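Local coordinates for putative silent information regulator 2 (Leishmania infantum, PDB 5OL0), which probably catalyses NAD-dependent removal of acetyl groups from lysines of proteins and is thought to act as a regulator of gene expression, at residues 154-159 and 179-184. Sequence-based numbering, arbitrary orientation.
Sequences CIECHT and STCGGI. With ZN (zinc ion), chain E.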
ATOM      1  N   CYS A 154     -21.429  -3.434   7.776  1.00 33.59           N
ATOM      2  CA  CYS A 154     -21.756  -2.735   9.031  1.00 35.21           C
ATOM      3  C   CYS A 154     -20.601  -2.721  10.024  1.00 36.61           C
ATOM      4  O   CYS A 154     -19.989  -3.744  10.285  1.00 34.66           O
ATOM      5  CB  CYS A 154     -22.911  -3.440   9.729  1.00 39.74           C
ATOM      6  SG  CYS A 154     -23.448  -2.608  11.251  1.00 45.96           S
ATOM      7  N   ILE A 155     -20.283  -1.568  10.576  1.00 38.33           N
ATOM      8  CA  ILE A 155     -19.206  -1.502  11.572  1.00 43.92           C
ATOM      9  C   ILE A 155     -19.629  -2.097  12.940  1.00 49.73           C
ATOM     10  O   ILE A 155     -18.764  -2.473  13.698  1.00 51.03           O
ATOM     11  CB  ILE A 155     -18.690  -0.053  11.804  1.00 41.58           C
ATOM     12  CG1 ILE A 155     -19.711   0.763  12.624  1.00 41.96           C
ATOM     13  CG2 ILE A 155     -18.262   0.591  10.457  1.00 42.34           C
ATOM     14  CD1 ILE A 155     -19.335   2.198  12.852  1.00 44.83           C
ATOM     15  N   GLU A 156     -20.924  -2.116  13.278  1.00 48.29           N
ATOM     16  CA  GLU A 156     -21.373  -2.675  14.573  1.00 50.62           C
ATOM     17  C   GLU A 156     -21.440  -4.217  14.511  1.00 56.98           C
ATOM     18  O   GLU A 156     -20.757  -4.884  15.273  1.00 56.78           O
ATOM     19  CB  GLU A 156     -22.732  -2.072  15.053  1.00 49.32           C
ATOM     20  CG  GLU A 156     -22.849  -0.544  15.275  1.00 46.23           C
ATOM     21  CD  GLU A 156     -21.651   0.177  15.934  1.00 53.71           C
ATOM     22  OE1 GLU A 156     -20.740  -0.432  16.576  1.00 51.28           O
ATOM     23  OE2 GLU A 156     -21.611   1.426  15.828  1.00 47.30           O
ATOM     24  N   CYS A 157     -22.242  -4.785  13.605  1.00 53.26           N
ATOM     25  CA  CYS A 157     -22.405  -6.255  13.506  1.00 52.64           C
ATOM     26  C   CYS A 157     -21.618  -6.955  12.406  1.00 54.00           C
ATOM     27  O   CYS A 157     -21.721  -8.169  12.288  1.00 56.01           O
ATOM     28  CB  CYS A 157     -23.897  -6.606  13.371  1.00 52.81           C
ATOM     29  SG  CYS A 157     -24.685  -6.284  11.750  1.00 53.93           S
ATOM     30  N   HIS A 158     -20.861  -6.219  11.586  1.00 51.41           N
ATOM     31  CA  HIS A 158     -20.042  -6.813  10.505  1.00 49.25           C
ATOM     32  C   HIS A 158     -20.818  -7.546   9.366  1.00 47.03           C
ATOM     33  O   HIS A 158     -20.217  -8.212   8.513  1.00 43.78           O
ATOM     34  CB  HIS A 158     -18.892  -7.647  11.111  1.00 56.05           C
ATOM     35  CG  HIS A 158     -18.024  -6.853  12.052  1.00 64.89           C
ATOM     36  ND1 HIS A 158     -17.192  -5.836  11.625  1.00 61.81           N
ATOM     37  CD2 HIS A 158     -17.911  -6.883  13.399  1.00 64.87           C
ATOM     38  CE1 HIS A 158     -16.594  -5.285  12.662  1.00 60.41           C
ATOM     39  NE2 HIS A 158     -17.010  -5.905  13.751  1.00 71.31           N
ATOM     40  N   THR A 159     -22.137  -7.358   9.305  1.00 45.32           N
ATOM     41  CA  THR A 159     -22.937  -7.952   8.217  1.00 51.53           C
ATOM     42  C   THR A 159     -22.633  -7.228   6.873  1.00 45.53           C
ATOM     43  O   THR A 159     -22.843  -5.991   6.791  1.00 41.20           O
ATOM     44  CB  THR A 159     -24.459  -7.795   8.438  1.00 52.01           C
ATOM     45  OG1 THR A 159     -24.827  -8.394   9.681  1.00 55.74           O
ATOM     46  CG2 THR A 159     -25.271  -8.434   7.289  1.00 48.20           C
ATOM     47  N   SER A 179     -29.194  -3.183   7.572  1.00 63.83           N
ATOM     48  CA  SER A 179     -30.611  -3.616   7.602  1.00 68.22           C
ATOM     49  C   SER A 179     -30.882  -4.672   8.693  1.00 73.20           C
ATOM     50  O   SER A 179     -31.944  -5.292   8.709  1.00 75.95           O
ATOM     51  CB  SER A 179     -31.008  -4.192   6.249  1.00 66.49           C
ATOM     52  OG  SER A 179     -30.610  -3.321   5.202  1.00 76.73           O
ATOM     53  N   THR A 180     -29.900  -4.907   9.560  1.00 71.29           N
ATOM     54  CA  THR A 180     -30.020  -5.813  10.688  1.00 69.60           C
ATOM     55  C   THR A 180     -30.074  -5.006  11.994  1.00 74.95           C
ATOM     56  O   THR A 180     -30.986  -5.218  12.794  1.00 83.85           O
ATOM     57  CB  THR A 180     -28.866  -6.839  10.710  1.00 65.37           C
ATOM     58  OG1 THR A 180     -28.997  -7.731   9.588  1.00 59.35           O
ATOM     59  CG2 THR A 180     -28.856  -7.650  12.025  1.00 63.36           C
ATOM     60  N   CYS A 181     -29.134  -4.074  12.193  1.00 66.04           N
ATOM     61  CA  CYS A 181     -28.990  -3.368  13.472  1.00 59.27           C
ATOM     62  C   CYS A 181     -29.078  -1.849  13.385  1.00 63.26           C
ATOM     63  O   CYS A 181     -28.913  -1.153  14.404  1.00 56.49           O
ATOM     64  CB  CYS A 181     -27.637  -3.772  14.094  1.00 63.89           C
ATOM     65  SG  CYS A 181     -26.161  -2.892  13.481  1.00 57.36           S
ATOM     66  N   GLY A 182     -29.296  -1.307  12.181  1.00 58.11           N
ATOM     67  CA  GLY A 182     -29.221   0.134  12.007  1.00 50.73           C
ATOM     68  C   GLY A 182     -27.831   0.731  12.210  1.00 51.12           C
ATOM     69  O   GLY A 182     -27.669   1.963  12.220  1.00 52.18           O
ATOM     70  N   GLY A 183     -26.807  -0.106  12.352  1.00 47.44           N
ATOM     71  CA  GLY A 183     -25.455   0.410  12.388  1.00 48.19           C
ATOM     72  C   GLY A 183     -25.029   1.143  11.107  1.00 42.01           C
ATOM     73  O   GLY A 183     -25.631   1.012  10.035  1.00 42.29           O
ATOM     74  N   ILE A 184     -24.006   1.951  11.260  1.00 39.03           N
ATOM     75  CA  ILE A 184     -23.379   2.643  10.152  1.00 38.89           C
ATOM     76  C   ILE A 184     -22.556   1.686   9.287  1.00 35.88           C
ATOM     77  O   ILE A 184     -21.731   0.911   9.812  1.00 39.89           O
ATOM     78  CB  ILE A 184     -22.427   3.735  10.653  1.00 37.16           C
ATOM     79  CG1 ILE A 184     -23.232   4.919  11.217  1.00 41.95           C
ATOM     80  CG2 ILE A 184     -21.536   4.251   9.496  1.00 37.49           C
ATOM     81  CD1 ILE A 184     -22.450   5.704  12.268  1.00 45.06           C
TER
HETATM   82 ZN    ZN E1001     -25.199  -4.071  11.689  1.00 53.69          ZN
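A zinc ion rather than an apolar core joins Cys154 and Cys157 to Cys181: zinc to SG is 2.3 Å for the first two and 2.4 Å for Cys181, with Cys178 supplying the fourth sulfur. This is the sirtuin Cys4 site, built from two CxxC motifs. Sharing the metal brings Cys154 SG within 3.5 Å of Cys181 SG. Two sulfurs accept a backbone N-H, which may temper their negative charge: Cys157 N donates to Cys154 SG at 166°, Gly183 N only weakly to Cys181 SG. Cys157 and Cys181 set SG between the backbone N and the carbonyl carbon (chi1 75° for the former), whereas Cys154 turns its sulfur away from N toward the ion. Gly183, which has no side chain, brings its CA 3.8 Å from Cys154 SG. Ile155 N donates to Ile184 O (3.0 Å, 179°), and the two side chains lie side by side, pointing the same way, Ile155 CD1 4.1 Å from Ile184 CB. Glu156 CB lies 3.9 Å from Cys181 SG, and its OE2 forms a salt bridge with Arg82 NE. The site ties the loop between strands 151-154 and 160-161 to the one entering strand 185-187, with helix 78-83 packed against Ile155.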